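Local coordinates for protein DYNE8 (Micromonospora chersina, PDB 4AMM) that serves as the acyltransferase domain of an iterative polyketide synthase of enediyne biosynthesis, probably loading the acyl units used in chain building, at residues R226-G231 with A258-H263; A276-L281 with G329-R334. All blocks are in the same frame, centred on the assembly; numbering follows the deposited sequence.

Contact 1: R226-G231 with A258-H263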
# COMPACT_ATOMS: atom_id res chain seq x y z
N ARG A 226 -10.25 -10.48 -20.51
CA ARG A 226 -11.44 -11.30 -20.70
C ARG A 226 -11.54 -11.80 -22.07
O ARG A 226 -12.00 -12.93 -22.30
CB ARG A 226 -12.70 -10.48 -20.29
CG ARG A 226 -12.82 -10.35 -18.77
CD ARG A 226 -14.04 -11.21 -18.26
NE ARG A 226 -14.06 -11.36 -16.82
CZ ARG A 226 -14.42 -10.43 -15.95
NH1 ARG A 226 -14.81 -9.18 -16.35
NH2 ARG A 226 -14.38 -10.74 -14.63
N GLU A 227 -11.10 -11.03 -23.08
CA GLU A 227 -11.05 -11.58 -24.46
C GLU A 227 -10.02 -12.73 -24.60
O GLU A 227 -10.36 -13.77 -25.17
CB GLU A 227 -10.69 -10.44 -25.41
CG GLU A 227 -10.69 -10.87 -26.91
CD GLU A 227 -10.02 -9.83 -27.80
OE1 GLU A 227 -10.69 -8.84 -28.14
OE2 GLU A 227 -8.82 -9.99 -28.17
N LEU A 228 -8.85 -12.59 -23.98
CA LEU A 228 -7.86 -13.66 -24.04
C LEU A 228 -8.33 -14.91 -23.31
O LEU A 228 -8.04 -16.06 -23.73
CB LEU A 228 -6.50 -13.23 -23.44
CG LEU A 228 -5.73 -12.13 -24.16
CD1 LEU A 228 -4.47 -11.67 -23.40
CD2 LEU A 228 -5.28 -12.63 -25.54
N ALA A 229 -9.03 -14.72 -22.19
CA ALA A 229 -9.45 -15.83 -21.36
C ALA A 229 -10.74 -16.50 -21.85
O ALA A 229 -11.07 -17.60 -21.36
CB ALA A 229 -9.66 -15.37 -19.91
N ALA A 230 -11.46 -15.88 -22.77
CA ALA A 230 -12.80 -16.37 -23.15
C ALA A 230 -12.72 -17.76 -23.75
O ALA A 230 -11.91 -18.00 -24.65
CB ALA A 230 -13.49 -15.38 -24.08
N GLY A 231 -13.45 -18.70 -23.17
CA GLY A 231 -13.51 -20.07 -23.66
C GLY A 231 -12.33 -20.92 -23.16
O GLY A 231 -12.25 -22.11 -23.45
N ALA A 258 -1.88 -18.16 -22.39
CA ALA A 258 -0.54 -17.72 -22.77
C ALA A 258 -0.41 -17.81 -24.30
O ALA A 258 0.21 -16.92 -24.89
CB ALA A 258 0.51 -18.58 -22.11
N GLU A 259 -0.95 -18.85 -24.93
CA GLU A 259 -0.98 -18.96 -26.41
C GLU A 259 -1.69 -17.81 -27.01
O GLU A 259 -1.21 -17.19 -27.96
CB GLU A 259 -1.78 -20.18 -26.88
CG GLU A 259 -1.02 -21.47 -26.74
CD GLU A 259 -1.96 -22.64 -27.07
OE1 GLU A 259 -2.67 -22.53 -28.12
OE2 GLU A 259 -2.04 -23.53 -26.22
N ALA A 260 -2.91 -17.51 -26.50
CA ALA A 260 -3.71 -16.42 -27.01
C ALA A 260 -2.98 -15.10 -26.87
O ALA A 260 -3.03 -14.26 -27.76
CB ALA A 260 -5.13 -16.33 -26.33
N ALA A 261 -2.32 -14.90 -25.73
CA ALA A 261 -1.66 -13.64 -25.46
C ALA A 261 -0.49 -13.47 -26.45
O ALA A 261 -0.34 -12.37 -27.01
CB ALA A 261 -1.16 -13.60 -24.02
N ARG A 262 0.27 -14.53 -26.71
CA ARG A 262 1.34 -14.40 -27.69
C ARG A 262 0.82 -14.07 -29.08
O ARG A 262 1.39 -13.18 -29.75
CB ARG A 262 2.20 -15.65 -27.71
CG ARG A 262 3.13 -15.77 -26.55
CD ARG A 262 4.20 -16.86 -26.78
NE ARG A 262 3.59 -18.15 -27.12
CZ ARG A 262 3.18 -19.04 -26.22
NH1 ARG A 262 3.31 -18.81 -24.92
NH2 ARG A 262 2.64 -20.16 -26.64
N HIS A 263 -0.31 -14.65 -29.48
CA HIS A 263 -0.92 -14.36 -30.80
C HIS A 263 -1.41 -12.92 -30.91
O HIS A 263 -1.29 -12.26 -31.98
CB HIS A 263 -2.08 -15.30 -31.10
CG HIS A 263 -1.70 -16.75 -31.09
ND1 HIS A 263 -0.38 -17.19 -31.03
CD2 HIS A 263 -2.46 -17.88 -31.14
CE1 HIS A 263 -0.36 -18.52 -31.02
NE2 HIS A 263 -1.61 -18.96 -31.11

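Contact 2: A276-L281 with G329-R334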
# COMPACT_ATOMS: atom_id res chain seq x y z
N ALA A 276 -4.31 -21.29 -7.92
CA ALA A 276 -5.14 -20.33 -8.66
C ALA A 276 -5.94 -19.53 -7.63
O ALA A 276 -7.17 -19.74 -7.49
CB ALA A 276 -6.06 -21.10 -9.63
N PHE A 277 -5.25 -18.61 -6.91
CA PHE A 277 -5.99 -17.79 -5.96
C PHE A 277 -6.97 -16.95 -6.74
O PHE A 277 -6.82 -16.64 -7.92
CB PHE A 277 -4.96 -16.88 -5.26
CG PHE A 277 -4.01 -17.60 -4.34
CD1 PHE A 277 -4.46 -18.51 -3.35
CD2 PHE A 277 -2.68 -17.30 -4.38
CE1 PHE A 277 -3.51 -19.15 -2.51
CE2 PHE A 277 -1.76 -17.94 -3.49
CZ PHE A 277 -2.19 -18.82 -2.58
N HIS A 278 -8.02 -16.59 -6.03
CA HIS A 278 -9.10 -15.73 -6.61
C HIS A 278 -9.69 -16.35 -7.83
O HIS A 278 -9.94 -15.72 -8.87
CB HIS A 278 -8.56 -14.29 -6.82
CG HIS A 278 -8.31 -13.63 -5.52
ND1 HIS A 278 -9.41 -13.27 -4.73
CD2 HIS A 278 -7.21 -13.41 -4.78
CE1 HIS A 278 -8.95 -12.77 -3.59
NE2 HIS A 278 -7.61 -12.87 -3.57
N SER A 279 -10.05 -17.65 -7.69
CA SER A 279 -10.74 -18.41 -8.71
C SER A 279 -11.64 -19.41 -7.96
O SER A 279 -11.44 -19.68 -6.80
CB SER A 279 -9.75 -19.15 -9.64
OG SER A 279 -9.32 -20.40 -9.06
N PRO A 280 -12.54 -20.07 -8.72
CA PRO A 280 -13.34 -21.17 -8.15
C PRO A 280 -12.55 -22.30 -7.54
O PRO A 280 -13.12 -23.02 -6.73
CB PRO A 280 -14.19 -21.65 -9.31
CG PRO A 280 -14.36 -20.38 -10.17
CD PRO A 280 -13.03 -19.65 -10.05
N LEU A 281 -11.29 -22.48 -7.91
CA LEU A 281 -10.48 -23.58 -7.29
C LEU A 281 -10.22 -23.32 -5.84
O LEU A 281 -9.76 -24.19 -5.10
CB LEU A 281 -9.15 -23.79 -8.01
CG LEU A 281 -9.43 -24.26 -9.42
CD1 LEU A 281 -8.13 -24.43 -10.12
CD2 LEU A 281 -10.25 -25.63 -9.41
N GLY A 329 -13.82 -15.05 -5.92
CA GLY A 329 -14.03 -13.94 -6.85
C GLY A 329 -12.75 -13.11 -7.10
O GLY A 329 -11.74 -13.25 -6.38
N PRO A 330 -12.87 -12.16 -8.03
CA PRO A 330 -11.66 -11.36 -8.38
C PRO A 330 -11.40 -10.28 -7.35
O PRO A 330 -12.32 -9.80 -6.66
CB PRO A 330 -12.02 -10.74 -9.71
CG PRO A 330 -13.54 -10.61 -9.62
CD PRO A 330 -13.98 -11.95 -8.98
N VAL A 331 -10.18 -9.84 -7.27
CA VAL A 331 -9.76 -8.68 -6.46
C VAL A 331 -9.97 -7.45 -7.29
O VAL A 331 -9.37 -7.20 -8.37
CB VAL A 331 -8.26 -8.75 -6.10
CG1 VAL A 331 -7.83 -7.47 -5.29
CG2 VAL A 331 -7.94 -10.00 -5.33
N ARG A 332 -10.90 -6.60 -6.83
CA ARG A 332 -11.31 -5.38 -7.57
C ARG A 332 -10.54 -4.20 -7.15
O ARG A 332 -11.09 -3.19 -6.61
CB ARG A 332 -12.84 -5.19 -7.32
CG ARG A 332 -13.62 -6.43 -7.87
CD ARG A 332 -15.16 -6.13 -7.87
NE ARG A 332 -15.81 -7.24 -8.58
CZ ARG A 332 -15.72 -7.44 -9.89
NH1 ARG A 332 -15.15 -6.57 -10.68
NH2 ARG A 332 -16.25 -8.52 -10.43
N PHE A 333 -9.21 -4.23 -7.33
CA PHE A 333 -8.40 -3.11 -6.85
C PHE A 333 -8.58 -1.91 -7.75
O PHE A 333 -8.68 -0.82 -7.15
CB PHE A 333 -6.92 -3.55 -6.96
CG PHE A 333 -5.97 -2.43 -6.58
CD1 PHE A 333 -5.79 -2.07 -5.23
CD2 PHE A 333 -5.23 -1.77 -7.53
CE1 PHE A 333 -4.85 -1.03 -4.88
CE2 PHE A 333 -4.35 -0.71 -7.21
CZ PHE A 333 -4.15 -0.36 -5.88
N ARG A 334 -8.70 -2.02 -9.04
CA ARG A 334 -8.90 -0.84 -9.88
C ARG A 334 -10.15 -0.12 -9.44
O ARG A 334 -10.14 1.17 -9.27
CB ARG A 334 -9.05 -1.31 -11.33
CG ARG A 334 -9.38 -0.14 -12.31
CD ARG A 334 -9.58 -0.72 -13.74
NE ARG A 334 -10.65 -1.66 -13.75
CZ ARG A 334 -11.95 -1.38 -13.81
NH1 ARG A 334 -12.34 -0.09 -14.00
NH2 ARG A 334 -12.89 -2.32 -13.81

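Contact 1: R226-G231 with A258-H263
L228 lays one of its methyl groups over a face of the peptide unit that joins A260 to A261 in the facing helix. CD2 of L228 stands almost equally far from A260 O, at 3.6 Å, and from A261 N, at 3.7 Å, as expected of a methyl above the plane and not at its rim. A second flat group lies further along the same helix: the ring of H263 turns back along its own backbone, with E259 O 3.1 Å above the ring plane and over its centre, which is no hydrogen-bonding position for ND1. No hydrogen bond crosses the interface, which is held by van der Waals packing. CG of L228 stands anti to the carbonyl carbon (chi1 -66°), which aims the branch at the facing helix, and with chi2 at 174° CD2 meets CB of A260 at 3.8 Å while CD1 meets CB of A261 at 3.9 Å. The small alanines let the backbones come near, the CA atoms of L228 and A260 being 5.8 Å apart, and A260 CB comes close to the carbonyl oxygen of L228 as well. An alanine here would remove both methyls and would probably open a gap over the peptide face and beside the methyl of A261. Just beyond, helix 222-229 ends: A230 leaves the helical conformation and T232 bonds to the carbonyl of A229 through its hydroxyl. Such pairing of the two helices of a beta-alpha-beta-beta-alpha-beta unit, beside an antiparallel sheet ordered 4-1-3-2, is typical of the ferredoxin-like subdomain of acyltransferases.

Contact 2: A276-L281 with G329-R334
The backbone of H278 takes a left-handed helical conformation and comes closest to the second segment at G329, with 5.3 Å between the two CA atoms. From there the imidazole reaches toward 329-331 and crosses the V331 side chain obliquely, its CG anti to the carbonyl carbon (chi1 -68°), which carries ND1 to the carbonyl of G329. ND1 of H278 donates to G329 O at 2.9 Å with an N-H...O angle of 148°; the oxygen lies at the ring edge, near its plane, and the bond runs nearly along the C=O axis. A CH-pi contact holds one face: CG2 of V331 sits 3.3 Å from the centroid of the H278 ring and only 8° off the normal. Its other nitrogen, NE2, is hydrogen-bonded to the hydroxyl of S176, in a GxSxG pattern that fits a nucleophile elbow, consistent with the Ser-His dyad of acyltransferases, in which a backbone carbonyl can take the place of a triad's acid. Backbone bonds from V331 to A237 and D239 tie this segment in parallel to strand 235-241, whose A237 also touches the side chain of H278. Next along the loop, S279 OG is gripped twice: it donates to A276 O at 2.7 Å. The same oxygen accepts from the backbone N of L281 at 3.1 Å, and this second bond makes the ST turn.

In the fold
The two contacts illustrate how one small subdomain can have a structural side and a working side. Contact 1 joins its two helices; contact 2 joins the loop after its last strand, 268-270, to the chain that re-enters the sheet at 331-332. Their centres are about 18 Å apart; the nearest atoms of their segments are about 5 Å apart, through the side chain of R226, which takes no part in contact 1. Contact 1 lies farther out, about 30 Å from the centre of the chain against about 18 Å for contact 2. Strand 235-241 follows helix 222-229 of contact 1 and pairs with 331-332 of contact 2. Contact 1 is plain packing and does not touch contact 2, which holds H278.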